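Local coordinates for protein isocitrate dehydrogenase [NAD] subunit 2, mitochondrial (Saccharomyces cerevisiae, PDB 3BLX) that catalyses the NAD+-dependent oxidative decarboxylation of isocitrate to 2-oxoglutarate in the citric acid cycle and also binds the leaders of mitochondrial mRNAs, at residues 39-44 and 51-56; 114-119 and 256-261; 120-125 and 331-336; 167-172 and 198-203; 171-176 and 182-187. One frame throughout, in Å; residues are numbered along the deposited sequence.

How the interactions relate
Interactions 4 and 5 are the buried, apolar contacts. They share Tyr171 and Ala172 of helix 162-178 and touch each other through Phe200 and Val186. Interaction 2 is only partly buried, a close backbone approach between a helix end and the large sheet that interaction 5 also reaches. It touches interaction 3, where two surface loops meet through a phenylalanine and an arginine. Interaction 1, also partly buried, lies across the chain's centre from interactions 4 and 5. Interactions 4 and 5 set aliphatic groups against phenyl rings, interaction 2 brings small serine and alanine side chains together, and interactions 1 and 3 put cationic side chains beside aromatic groups.

Interaction 1: 39-44 and 51-56; sequences SVKKIF and IEWESC
Lys41 passes its methylene chain slantwise across the indole of Trp53, starting with CB, which is 3.7 Å from Trp53 NE1. CG is closest to the same nitrogen and also near Trp53 CD1, at 3.5 Å. CD follows with CD1 as its nearest partner, and CE ends up over the face of the five-membered ring, 4.0 Å from its centroid and 29° off the normal, a CH-pi contact. The chain can run this way because CG is anti to the carbonyl carbon (chi1 -63°) and every torsion beyond it is extended. NZ passes on to a salt bridge with Glu28, and Phe26 adds a cation-pi contact to the lysine and an edge-to-face one to Trp53. One turn along the helix, Phe44 meets the other end of the indole: its CD2 lies near CZ2 and CH2, with the ring centroids 5.4 Å apart and the planes inclined by 36°. Ile51 CD1 reaches the edge of the Phe44 ring, near its plane, 3.5 Å from CE2. Leu306 of helix 296-309 touches both Phe44 and Ile51. The contact joins helix 33-45 to residues 51-53 after it, within the beta-alpha-beta unit of strand 22-23, helix 33-45 and strand 51-52.

Interaction 2: 114-119 and 256-261; sequences RPAKSI and GLSAGS
Ser258 holds OG between its own backbone N and carbonyl carbon (chi1 66°), a setting that leaves the hydroxyl beside the methyl of Ala116, OG to CB 3.5 Å, and makes a weak hydrogen bond back to Ser255 O. In Ser118 the torsion differs: OG stands anti to the carbonyl carbon (chi1 -79°), lies 4.2 Å from Ser258 O and bonds weakly to Val129 N. The backbones come close, with the CA atoms of Ser118 and Ser258 4.9 Å apart, consistent with the small side chains of Ala116, Ser118 and Ser258. Ser258 CB is 3.7 Å from Lys117 O and equally near Ala116 C. The last turn of helix 244-258 is thereby laid against the end of strand 109-117 in the mixed sheet of the isocitrate/isopropylmalate dehydrogenase fold. Along the same strand Arg114, a substrate-binding residue by similarity, turns its NH2 to a salt bridge with Asp252 of the helix, which by similarity is a ligand for a magnesium ion. The CB bond of Lys117 points away from the helix. Leu257 packs on Val224 of the neighbouring subunit 1 chain.

Interaction 3: 120-125 and 331-336; sequences EGFKTT and ENRTGD
Gly121 takes the first step towards Arg333: its carbonyl oxygen lies 4.4 Å from NH2, a distant approach from an oblique direction. Gly121 has a positive phi (89°), a conformation readily open to glycine. Next in sequence is Phe122, which with Arg333 carries nearly all of the contact. Its CG is anti to the backbone N (chi1 179°), which sends the ring across to the guanidinium. CD1 stands above the centre of the guanidinium plane, 3.9 Å from Arg333 CZ, while CE1 is 4.0 Å from NH1. Ring and guanidinium are not parallel; their planes are 40° apart, so one side of the phenyl ring leans over the flat cation. Arg333 gets there by a chain bent at chi2 and extended at chi3, and its NE is hydrogen-bonded to Ala327 O, which should limit how far the group can swing. Phe122 also touches Leu337, next along the same loop after 331-336. After Phe122 the chain leads off: the end of Lys123 heads away, Thr124 OG1 bonds to Tyr126 O, and Thr125 packs on Arg119 of the subunit 1 chain. The contact is a meeting of two irregular loops away from the active site. One connects the neighbouring antiparallel strands 109-117 and 130-136 of the mixed sheet, and the other links helix 312-326 to helix 343-352.

Interaction 4: 167-172 and 198-203; sequences RVIRYA and GLFVNV
Ile169 drives its CD1 methyl onto one face of the Phe200 ring, and this is the tight part of the contact. The methyl is above the centre of the ring, 3.8 Å from the centroid and 13° off the normal, a clear CH-pi arrangement. CG1 comes behind it, 3.8 Å from Phe200 CZ. The same CD1 approaches two more groups of the opposite helix, Phe200 O at 3.5 Å and Val203 CG1 at 3.8 Å, so one methyl touches both the ring and Val203. With CG anti to the backbone N (chi1 -166°) the Phe200 ring is carried towards helix 162-178. Val168 adds a looser touch: CG2 stands at the edge of the ring, 4.3 Å from CE1. The outer side is looser. Asn202 is exposed and its CB bond points from the contact, and Arg170 takes no part within these segments; it makes salt bridges with Glu210 and Glu166. The short helix axes run in the same general direction at 41°, 10.5 Å apart at closest approach. Farther along helix 195-208, Ala204 and Leu207 continue the cover over Ile169. Val168 reaches Ala111 of strand 109-117 on the sheet, Phe200 touches Pro243 just after strand 238-242, and Leu199 of the second helix packs on Gly146 of the subunit 1 chain.

Interaction 5: 171-176 and 182-187; sequences YAFEYA and PRVIVV
Val184 and Phe173 pack a helix on the strand that follows it: helix 162-178 reverses into strand 183-188, which continues through helix 195-208 to the parallel strand 215-220 in a beta-alpha-beta unit of the large sheet. Helix and strand segments run nearly antiparallel, at 154°, with their axes 8.7 Å apart. Val184 points at the helix and sets both methyls against CD2, CE2 and CZ of the Phe173 ring, approached obliquely. CG1 lies near CD2 and is 3.5 Å from CE2; CG2 is also 3.5 Å from CE2 and then 3.8 Å from CZ. The phenylalanine and valine side chains cross at about a right angle. The ring arrives there because CG is anti to the carbonyl carbon, beside the backbone N (chi1 -81°), which brings it back to the strand although the CB bond leaves to one side. Beyond the valine, Phe173 also meets Leu216 and the nearly parallel ring of Tyr211. Ala172 and Ala176 also direct their CB bonds at the strand. Arg183, by contrast, starts away from the helix and makes salt bridges with Asp237 and Glu217, with Ile185 CD1 over one face of its guanidinium, near the rim. Val184 CG1 also meets the methyl of Ala176, 4.0 Å from CB, and lies 4.3 Å from Ala172 O.

Interaction 1: 39-44 and 51-56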
# COMPACT_ATOMS: atom_id res chain seq x y z
N SER B 39 -16.99 3.03 57.28
CA SER B 39 -17.15 4.34 57.90
C SER B 39 -18.58 4.86 57.86
O SER B 39 -18.99 5.62 58.73
CB SER B 39 -16.25 5.36 57.22
OG SER B 39 -16.74 6.65 57.51
N VAL B 40 -19.33 4.47 56.84
CA VAL B 40 -20.70 4.96 56.74
C VAL B 40 -21.59 4.24 57.73
O VAL B 40 -22.50 4.83 58.28
CB VAL B 40 -21.27 4.79 55.33
CG1 VAL B 40 -22.76 5.16 55.32
CG2 VAL B 40 -20.49 5.64 54.34
N LYS B 41 -21.31 2.97 57.96
CA LYS B 41 -22.10 2.17 58.89
C LYS B 41 -21.86 2.60 60.35
O LYS B 41 -22.80 2.66 61.15
CB LYS B 41 -21.77 0.68 58.68
CG LYS B 41 -22.15 0.14 57.31
CD LYS B 41 -21.63 -1.29 57.08
CE LYS B 41 -22.25 -1.89 55.83
NZ LYS B 41 -22.17 -3.37 55.77
N LYS B 42 -20.61 2.92 60.67
CA LYS B 42 -20.23 3.36 62.02
C LYS B 42 -20.81 4.73 62.39
O LYS B 42 -20.96 5.05 63.57
CB LYS B 42 -18.70 3.39 62.16
CG LYS B 42 -18.02 2.03 62.17
CD LYS B 42 -16.52 2.13 62.50
CE LYS B 42 -15.86 0.76 62.55
NZ LYS B 42 -14.42 0.85 62.91
N ILE B 43 -21.10 5.54 61.38
CA ILE B 43 -21.67 6.86 61.58
C ILE B 43 -23.19 6.79 61.51
O ILE B 43 -23.89 7.67 61.99
CB ILE B 43 -21.15 7.85 60.54
CG1 ILE B 43 -19.63 7.96 60.64
CG2 ILE B 43 -21.75 9.21 60.71
CD1 ILE B 43 -19.05 9.12 59.84
N PHE B 44 -23.71 5.72 60.91
CA PHE B 44 -25.15 5.54 60.82
C PHE B 44 -25.65 4.84 62.08
O PHE B 44 -26.77 5.07 62.54
CB PHE B 44 -25.53 4.75 59.55
CG PHE B 44 -26.00 5.63 58.40
CD1 PHE B 44 -25.32 6.78 58.04
CD2 PHE B 44 -27.13 5.28 57.66
CE1 PHE B 44 -25.75 7.57 56.99
CE2 PHE B 44 -27.56 6.08 56.61
CZ PHE B 44 -26.87 7.22 56.29
N ILE B 51 -31.98 2.11 59.99
CA ILE B 51 -31.53 1.43 58.78
C ILE B 51 -30.72 0.16 59.05
O ILE B 51 -29.76 0.17 59.83
CB ILE B 51 -30.70 2.39 57.87
CG1 ILE B 51 -31.57 3.56 57.40
CG2 ILE B 51 -30.11 1.66 56.67
CD1 ILE B 51 -30.78 4.67 56.79
N GLU B 52 -31.12 -0.93 58.41
CA GLU B 52 -30.35 -2.16 58.39
C GLU B 52 -29.86 -2.41 56.96
O GLU B 52 -30.63 -2.32 56.00
CB GLU B 52 -31.21 -3.34 58.87
CG GLU B 52 -32.48 -3.55 58.05
CD GLU B 52 -33.40 -4.60 58.63
OE1 GLU B 52 -33.60 -4.61 59.87
OE2 GLU B 52 -33.93 -5.40 57.84
N TRP B 53 -28.57 -2.70 56.82
CA TRP B 53 -27.97 -2.90 55.51
C TRP B 53 -28.28 -4.25 54.87
O TRP B 53 -29.13 -4.99 55.36
CB TRP B 53 -26.47 -2.69 55.62
CG TRP B 53 -26.13 -1.36 56.23
CD1 TRP B 53 -25.45 -1.14 57.40
CD2 TRP B 53 -26.45 -0.06 55.71
NE1 TRP B 53 -25.33 0.21 57.63
CE2 TRP B 53 -25.93 0.89 56.61
CE3 TRP B 53 -27.13 0.39 54.56
CZ2 TRP B 53 -26.06 2.26 56.39
CZ3 TRP B 53 -27.25 1.75 54.36
CH2 TRP B 53 -26.72 2.66 55.27
N GLU B 54 -27.60 -4.57 53.77
CA GLU B 54 -27.88 -5.79 53.02
C GLU B 54 -26.93 -5.90 51.84
O GLU B 54 -27.37 -6.02 50.70
CB GLU B 54 -29.33 -5.80 52.54
CG GLU B 54 -29.80 -7.15 51.96
CD GLU B 54 -31.31 -7.21 51.71
OE1 GLU B 54 -32.05 -6.36 52.26
OE2 GLU B 54 -31.76 -8.11 50.97
N SER B 55 -25.64 -5.87 52.10
CA SER B 55 -24.63 -5.77 51.04
C SER B 55 -24.91 -6.68 49.85
O SER B 55 -25.09 -7.88 50.00
CB SER B 55 -23.23 -6.03 51.61
OG SER B 55 -23.26 -7.06 52.59
N CYS B 56 -24.94 -6.08 48.65
CA CYS B 56 -25.18 -6.79 47.40
C CYS B 56 -23.91 -6.93 46.58
O CYS B 56 -23.00 -6.12 46.70
CB CYS B 56 -26.19 -6.03 46.54
SG CYS B 56 -27.77 -5.69 47.31

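Interaction 2: 114-119 and 256-261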
# COMPACT_ATOMS: atom_id res chain seq x y z
N ARG B 114 -26.42 15.86 40.45
CA ARG B 114 -25.02 16.14 40.79
C ARG B 114 -24.84 17.51 41.42
O ARG B 114 -24.71 18.50 40.69
CB ARG B 114 -24.16 16.12 39.53
CG ARG B 114 -23.64 14.77 39.12
CD ARG B 114 -22.35 14.47 39.81
NE ARG B 114 -21.39 13.90 38.87
CZ ARG B 114 -20.20 14.42 38.60
NH1 ARG B 114 -19.78 15.51 39.21
NH2 ARG B 114 -19.41 13.84 37.73
N PRO B 115 -24.82 17.57 42.77
CA PRO B 115 -24.53 18.77 43.56
C PRO B 115 -23.06 19.09 43.54
O PRO B 115 -22.27 18.17 43.59
CB PRO B 115 -24.90 18.34 44.98
CG PRO B 115 -25.75 17.15 44.82
CD PRO B 115 -25.21 16.45 43.64
N ALA B 116 -22.68 20.35 43.43
CA ALA B 116 -21.29 20.73 43.69
C ALA B 116 -21.21 21.91 44.66
O ALA B 116 -21.41 23.04 44.24
CB ALA B 116 -20.57 21.04 42.40
N LYS B 117 -20.96 21.65 45.94
CA LYS B 117 -20.90 22.71 46.95
C LYS B 117 -19.50 22.90 47.54
O LYS B 117 -18.77 21.94 47.72
CB LYS B 117 -21.95 22.52 48.05
CG LYS B 117 -22.25 23.83 48.81
CD LYS B 117 -23.45 23.74 49.77
CE LYS B 117 -23.09 23.15 51.14
NZ LYS B 117 -24.26 23.06 52.07
N SER B 118 -19.13 24.15 47.79
CA SER B 118 -17.92 24.49 48.54
C SER B 118 -18.04 24.01 49.98
O SER B 118 -19.15 23.90 50.53
CB SER B 118 -17.67 25.99 48.50
OG SER B 118 -17.11 26.37 47.27
N ILE B 119 -16.89 23.69 50.59
CA ILE B 119 -16.85 23.30 52.00
C ILE B 119 -16.47 24.51 52.85
O ILE B 119 -15.41 25.12 52.63
CB ILE B 119 -15.85 22.16 52.26
CG1 ILE B 119 -16.23 20.89 51.49
CG2 ILE B 119 -15.76 21.88 53.76
CD1 ILE B 119 -17.68 20.40 51.74
N GLY B 256 -15.10 20.75 39.42
CA GLY B 256 -13.83 21.46 39.34
C GLY B 256 -13.94 22.82 40.01
O GLY B 256 -12.95 23.36 40.52
N LEU B 257 -15.14 23.39 40.03
CA LEU B 257 -15.34 24.67 40.66
C LEU B 257 -15.39 24.50 42.17
O LEU B 257 -14.78 25.25 42.91
CB LEU B 257 -16.62 25.33 40.14
CG LEU B 257 -16.51 25.83 38.70
CD1 LEU B 257 -17.84 26.35 38.17
CD2 LEU B 257 -15.42 26.87 38.59
N SER B 258 -16.11 23.49 42.62
CA SER B 258 -16.32 23.30 44.04
C SER B 258 -15.10 22.76 44.78
O SER B 258 -14.86 23.13 45.92
CB SER B 258 -17.56 22.44 44.30
OG SER B 258 -17.35 21.12 43.84
N ALA B 259 -14.32 21.92 44.11
CA ALA B 259 -13.28 21.16 44.80
C ALA B 259 -11.97 20.96 44.04
O ALA B 259 -10.93 20.73 44.64
CB ALA B 259 -13.85 19.80 45.26
N GLY B 260 -12.02 21.04 42.71
CA GLY B 260 -10.83 20.79 41.91
C GLY B 260 -10.67 19.31 41.58
O GLY B 260 -9.60 18.90 41.13
N SER B 261 -11.72 18.52 41.82
CA SER B 261 -11.70 17.09 41.54
C SER B 261 -13.02 16.44 41.90
O SER B 261 -13.89 17.06 42.51
CB SER B 261 -10.60 16.39 42.35
OG SER B 261 -11.06 16.07 43.65

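Interaction 3: 120-125 and 331-336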
# COMPACT_ATOMS: atom_id res chain seq x y z
N GLU B 120 -17.33 24.86 53.79
CA GLU B 120 -17.08 25.99 54.69
C GLU B 120 -15.85 25.76 55.56
O GLU B 120 -15.74 24.73 56.23
CB GLU B 120 -18.30 26.27 55.59
CG GLU B 120 -19.42 27.02 54.88
CD GLU B 120 -18.93 28.30 54.21
OE1 GLU B 120 -17.97 28.91 54.75
OE2 GLU B 120 -19.49 28.68 53.16
N GLY B 121 -14.93 26.71 55.54
CA GLY B 121 -13.69 26.59 56.28
C GLY B 121 -12.54 25.92 55.55
O GLY B 121 -11.40 25.93 56.03
N PHE B 122 -12.81 25.34 54.39
CA PHE B 122 -11.76 24.70 53.59
C PHE B 122 -11.45 25.54 52.36
O PHE B 122 -12.31 25.73 51.49
CB PHE B 122 -12.13 23.26 53.21
CG PHE B 122 -11.08 22.57 52.39
CD1 PHE B 122 -9.73 22.76 52.65
CD2 PHE B 122 -11.44 21.71 51.36
CE1 PHE B 122 -8.76 22.12 51.88
CE2 PHE B 122 -10.48 21.07 50.59
CZ PHE B 122 -9.14 21.27 50.85
N LYS B 123 -10.22 26.04 52.30
CA LYS B 123 -9.78 26.96 51.26
C LYS B 123 -9.53 26.25 49.94
O LYS B 123 -8.54 25.53 49.76
CB LYS B 123 -8.52 27.69 51.73
CG LYS B 123 -7.94 28.71 50.73
CD LYS B 123 -8.76 29.99 50.68
CE LYS B 123 -8.09 31.05 49.83
NZ LYS B 123 -8.02 30.65 48.39
N THR B 124 -10.45 26.44 49.00
CA THR B 124 -10.26 25.97 47.64
C THR B 124 -10.16 27.19 46.73
O THR B 124 -10.39 28.32 47.16
CB THR B 124 -11.42 25.07 47.18
OG1 THR B 124 -12.67 25.73 47.42
CG2 THR B 124 -11.39 23.76 47.94
N THR B 125 -9.83 26.96 45.47
CA THR B 125 -9.58 28.07 44.56
C THR B 125 -10.84 28.88 44.20
O THR B 125 -10.78 30.09 44.03
CB THR B 125 -8.67 27.66 43.35
OG1 THR B 125 -8.94 28.51 42.24
CG2 THR B 125 -8.89 26.21 42.95
N GLU B 331 -5.61 18.82 61.02
CA GLU B 331 -5.26 17.53 61.61
C GLU B 331 -6.38 16.52 61.37
O GLU B 331 -6.30 15.36 61.77
CB GLU B 331 -4.99 17.67 63.11
CG GLU B 331 -6.19 18.12 63.94
CD GLU B 331 -6.42 19.64 63.90
OE1 GLU B 331 -5.43 20.40 63.75
OE2 GLU B 331 -7.59 20.06 64.03
N ASN B 332 -7.43 16.99 60.71
CA ASN B 332 -8.44 16.11 60.15
C ASN B 332 -8.26 16.00 58.63
O ASN B 332 -7.14 15.78 58.15
CB ASN B 332 -9.84 16.60 60.52
CG ASN B 332 -10.08 16.52 62.00
OD1 ASN B 332 -9.63 15.59 62.65
ND2 ASN B 332 -10.79 17.50 62.55
N ARG B 333 -9.34 16.17 57.87
CA ARG B 333 -9.22 16.07 56.42
C ARG B 333 -8.66 14.70 56.06
O ARG B 333 -8.98 13.71 56.71
CB ARG B 333 -8.28 17.16 55.87
CG ARG B 333 -8.39 18.52 56.55
CD ARG B 333 -9.40 19.44 55.88
NE ARG B 333 -9.29 20.82 56.36
CZ ARG B 333 -8.26 21.63 56.11
NH1 ARG B 333 -7.22 21.20 55.40
NH2 ARG B 333 -8.27 22.87 56.58
N THR B 334 -7.83 14.65 55.03
CA THR B 334 -7.15 13.43 54.62
C THR B 334 -6.09 13.81 53.60
O THR B 334 -6.04 14.95 53.16
CB THR B 334 -8.10 12.42 53.98
OG1 THR B 334 -9.42 12.57 54.51
CG2 THR B 334 -7.60 11.01 54.24
N GLY B 335 -5.26 12.86 53.20
CA GLY B 335 -4.14 13.13 52.31
C GLY B 335 -4.47 13.92 51.05
O GLY B 335 -3.64 14.68 50.54
N ASP B 336 -5.69 13.73 50.56
CA ASP B 336 -6.15 14.38 49.34
C ASP B 336 -6.38 15.89 49.52
O ASP B 336 -6.11 16.69 48.62
CB ASP B 336 -7.42 13.69 48.81
CG ASP B 336 -8.43 13.37 49.91
OD1 ASP B 336 -8.14 12.49 50.76
OD2 ASP B 336 -9.52 13.98 49.92

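Interaction 4: 167-172 and 198-203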
# COMPACT_ATOMS: atom_id res chain seq x y z
N ARG B 167 -39.47 14.52 31.97
CA ARG B 167 -39.25 13.49 32.96
C ARG B 167 -38.03 13.81 33.76
O ARG B 167 -38.09 13.79 34.98
CB ARG B 167 -39.10 12.12 32.32
CG ARG B 167 -39.25 11.00 33.32
CD ARG B 167 -39.77 9.72 32.69
NE ARG B 167 -38.77 9.12 31.83
CZ ARG B 167 -39.05 8.30 30.83
NH1 ARG B 167 -40.31 7.97 30.58
NH2 ARG B 167 -38.06 7.80 30.08
N VAL B 168 -36.91 14.08 33.09
CA VAL B 168 -35.83 14.81 33.75
C VAL B 168 -36.25 16.24 34.00
O VAL B 168 -35.77 16.85 34.93
CB VAL B 168 -34.50 14.95 32.95
CG1 VAL B 168 -33.47 13.99 33.45
CG2 VAL B 168 -34.73 14.87 31.46
N ILE B 169 -37.09 16.78 33.13
CA ILE B 169 -37.49 18.16 33.29
C ILE B 169 -38.54 18.28 34.40
O ILE B 169 -38.42 19.15 35.26
CB ILE B 169 -37.91 18.79 31.96
CG1 ILE B 169 -36.70 18.86 31.04
CG2 ILE B 169 -38.46 20.18 32.18
CD1 ILE B 169 -37.00 19.37 29.67
N ARG B 170 -39.52 17.38 34.43
CA ARG B 170 -40.43 17.33 35.59
C ARG B 170 -39.62 17.23 36.87
O ARG B 170 -39.80 18.02 37.79
CB ARG B 170 -41.42 16.16 35.55
CG ARG B 170 -42.65 16.42 34.73
CD ARG B 170 -43.82 15.64 35.24
NE ARG B 170 -45.03 16.44 35.05
CZ ARG B 170 -45.72 16.45 33.93
NH1 ARG B 170 -45.34 15.68 32.91
NH2 ARG B 170 -46.80 17.21 33.82
N TYR B 171 -38.73 16.25 36.92
CA TYR B 171 -37.96 16.01 38.12
C TYR B 171 -37.16 17.23 38.50
O TYR B 171 -36.98 17.49 39.67
CB TYR B 171 -37.02 14.81 37.96
CG TYR B 171 -36.34 14.45 39.25
CD1 TYR B 171 -36.92 13.56 40.15
CD2 TYR B 171 -35.11 15.01 39.59
CE1 TYR B 171 -36.30 13.24 41.33
CE2 TYR B 171 -34.49 14.70 40.79
CZ TYR B 171 -35.10 13.81 41.65
OH TYR B 171 -34.48 13.50 42.84
N ALA B 172 -36.71 18.00 37.52
CA ALA B 172 -35.88 19.16 37.82
C ALA B 172 -36.70 20.21 38.50
O ALA B 172 -36.21 20.89 39.38
CB ALA B 172 -35.24 19.73 36.57
N GLY B 198 -34.13 22.26 20.39
CA GLY B 198 -35.45 22.84 20.27
C GLY B 198 -36.53 21.99 20.91
O GLY B 198 -37.50 22.53 21.43
N LEU B 199 -36.39 20.66 20.88
CA LEU B 199 -37.43 19.79 21.42
C LEU B 199 -37.34 19.77 22.93
O LEU B 199 -38.35 19.72 23.63
CB LEU B 199 -37.33 18.38 20.83
CG LEU B 199 -38.10 17.24 21.51
CD1 LEU B 199 -38.31 16.12 20.52
CD2 LEU B 199 -37.37 16.71 22.73
N PHE B 200 -36.12 19.80 23.43
CA PHE B 200 -35.87 19.77 24.85
C PHE B 200 -36.38 21.05 25.49
O PHE B 200 -36.99 20.98 26.54
CB PHE B 200 -34.39 19.61 25.11
CG PHE B 200 -34.05 19.25 26.52
CD1 PHE B 200 -34.23 17.96 26.98
CD2 PHE B 200 -33.53 20.20 27.38
CE1 PHE B 200 -33.91 17.60 28.29
CE2 PHE B 200 -33.20 19.85 28.69
CZ PHE B 200 -33.39 18.55 29.14
N VAL B 201 -36.12 22.20 24.87
CA VAL B 201 -36.60 23.49 25.37
C VAL B 201 -38.13 23.59 25.31
O VAL B 201 -38.74 24.09 26.23
CB VAL B 201 -35.98 24.68 24.60
CG1 VAL B 201 -36.72 25.97 24.92
CG2 VAL B 201 -34.50 24.81 24.94
N ASN B 202 -38.75 23.12 24.23
CA ASN B 202 -40.20 23.15 24.11
C ASN B 202 -40.87 22.34 25.19
O ASN B 202 -41.89 22.73 25.71
CB ASN B 202 -40.69 22.66 22.73
CG ASN B 202 -40.46 23.68 21.63
OD1 ASN B 202 -40.07 24.82 21.89
ND2 ASN B 202 -40.69 23.26 20.39
N VAL B 203 -40.31 21.18 25.49
CA VAL B 203 -40.84 20.32 26.53
C VAL B 203 -40.76 21.02 27.89
O VAL B 203 -41.62 20.85 28.75
CB VAL B 203 -40.06 19.00 26.55
CG1 VAL B 203 -40.14 18.33 27.90
CG2 VAL B 203 -40.58 18.09 25.49

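Interaction 5: 171-176 and 182-187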
# COMPACT_ATOMS: atom_id res chain seq x y z
N TYR B 171 -38.73 16.25 36.92
CA TYR B 171 -37.96 16.01 38.12
C TYR B 171 -37.16 17.23 38.50
O TYR B 171 -36.98 17.49 39.67
CB TYR B 171 -37.02 14.81 37.96
CG TYR B 171 -36.34 14.45 39.25
CD1 TYR B 171 -36.92 13.56 40.15
CD2 TYR B 171 -35.11 15.01 39.59
CE1 TYR B 171 -36.30 13.24 41.33
CE2 TYR B 171 -34.49 14.70 40.79
CZ TYR B 171 -35.10 13.81 41.65
OH TYR B 171 -34.48 13.50 42.84
N ALA B 172 -36.71 18.00 37.52
CA ALA B 172 -35.88 19.16 37.82
C ALA B 172 -36.70 20.21 38.50
O ALA B 172 -36.21 20.89 39.38
CB ALA B 172 -35.24 19.73 36.57
N PHE B 173 -37.93 20.35 38.05
CA PHE B 173 -38.86 21.28 38.68
C PHE B 173 -39.17 20.87 40.13
O PHE B 173 -38.91 21.62 41.06
CB PHE B 173 -40.15 21.41 37.86
CG PHE B 173 -40.03 22.34 36.68
CD1 PHE B 173 -40.27 21.90 35.38
CD2 PHE B 173 -39.68 23.67 36.87
CE1 PHE B 173 -40.16 22.77 34.30
CE2 PHE B 173 -39.57 24.54 35.79
CZ PHE B 173 -39.81 24.08 34.50
N GLU B 174 -39.68 19.65 40.31
CA GLU B 174 -40.03 19.09 41.61
C GLU B 174 -38.86 19.02 42.60
O GLU B 174 -39.05 18.98 43.81
CB GLU B 174 -40.66 17.71 41.45
CG GLU B 174 -41.87 17.74 40.56
CD GLU B 174 -42.98 16.82 41.03
OE1 GLU B 174 -43.31 15.89 40.27
OE2 GLU B 174 -43.51 17.04 42.15
N TYR B 175 -37.65 19.03 42.08
CA TYR B 175 -36.48 19.03 42.93
C TYR B 175 -36.09 20.46 43.28
O TYR B 175 -35.50 20.71 44.33
CB TYR B 175 -35.32 18.31 42.20
CG TYR B 175 -34.09 18.11 43.05
CD1 TYR B 175 -33.03 19.03 43.02
CD2 TYR B 175 -33.98 17.00 43.90
CE1 TYR B 175 -31.90 18.85 43.81
CE2 TYR B 175 -32.86 16.81 44.69
CZ TYR B 175 -31.82 17.73 44.65
OH TYR B 175 -30.71 17.53 45.45
N ALA B 176 -36.40 21.41 42.42
CA ALA B 176 -36.11 22.79 42.74
C ALA B 176 -37.08 23.26 43.83
O ALA B 176 -36.69 23.87 44.82
CB ALA B 176 -36.23 23.63 41.51
N PRO B 182 -35.85 29.11 43.36
CA PRO B 182 -36.77 29.82 42.47
C PRO B 182 -36.64 29.40 41.00
O PRO B 182 -37.67 29.10 40.39
CB PRO B 182 -36.36 31.30 42.64
CG PRO B 182 -35.30 31.34 43.67
CD PRO B 182 -34.76 29.95 43.86
N ARG B 183 -35.41 29.35 40.45
CA ARG B 183 -35.19 29.16 39.01
C ARG B 183 -34.78 27.77 38.61
O ARG B 183 -33.93 27.17 39.26
CB ARG B 183 -34.10 30.09 38.48
CG ARG B 183 -34.07 31.45 39.08
CD ARG B 183 -32.62 31.87 39.21
NE ARG B 183 -32.00 32.23 37.95
CZ ARG B 183 -30.69 32.40 37.78
NH1 ARG B 183 -29.87 32.22 38.80
NH2 ARG B 183 -30.20 32.74 36.60
N VAL B 184 -35.37 27.24 37.54
CA VAL B 184 -34.74 26.12 36.85
C VAL B 184 -34.28 26.61 35.50
O VAL B 184 -35.03 27.23 34.75
CB VAL B 184 -35.62 24.86 36.74
CG1 VAL B 184 -36.74 24.89 37.78
CG2 VAL B 184 -36.15 24.71 35.36
N ILE B 185 -33.01 26.40 35.24
CA ILE B 185 -32.38 26.79 34.00
C ILE B 185 -32.17 25.58 33.08
O ILE B 185 -31.46 24.64 33.43
CB ILE B 185 -31.02 27.42 34.29
CG1 ILE B 185 -31.21 28.64 35.20
CG2 ILE B 185 -30.31 27.74 33.00
CD1 ILE B 185 -29.93 29.27 35.63
N VAL B 186 -32.82 25.59 31.92
CA VAL B 186 -32.53 24.60 30.90
C VAL B 186 -31.32 25.07 30.11
O VAL B 186 -31.32 26.18 29.58
CB VAL B 186 -33.70 24.39 29.93
CG1 VAL B 186 -33.21 23.62 28.76
CG2 VAL B 186 -34.82 23.65 30.59
N VAL B 187 -30.28 24.24 30.07
CA VAL B 187 -29.06 24.49 29.29
C VAL B 187 -29.10 23.70 27.97
O VAL B 187 -29.41 22.51 27.96
CB VAL B 187 -27.79 24.12 30.09
CG1 VAL B 187 -26.56 24.18 29.22
CG2 VAL B 187 -27.62 25.07 31.22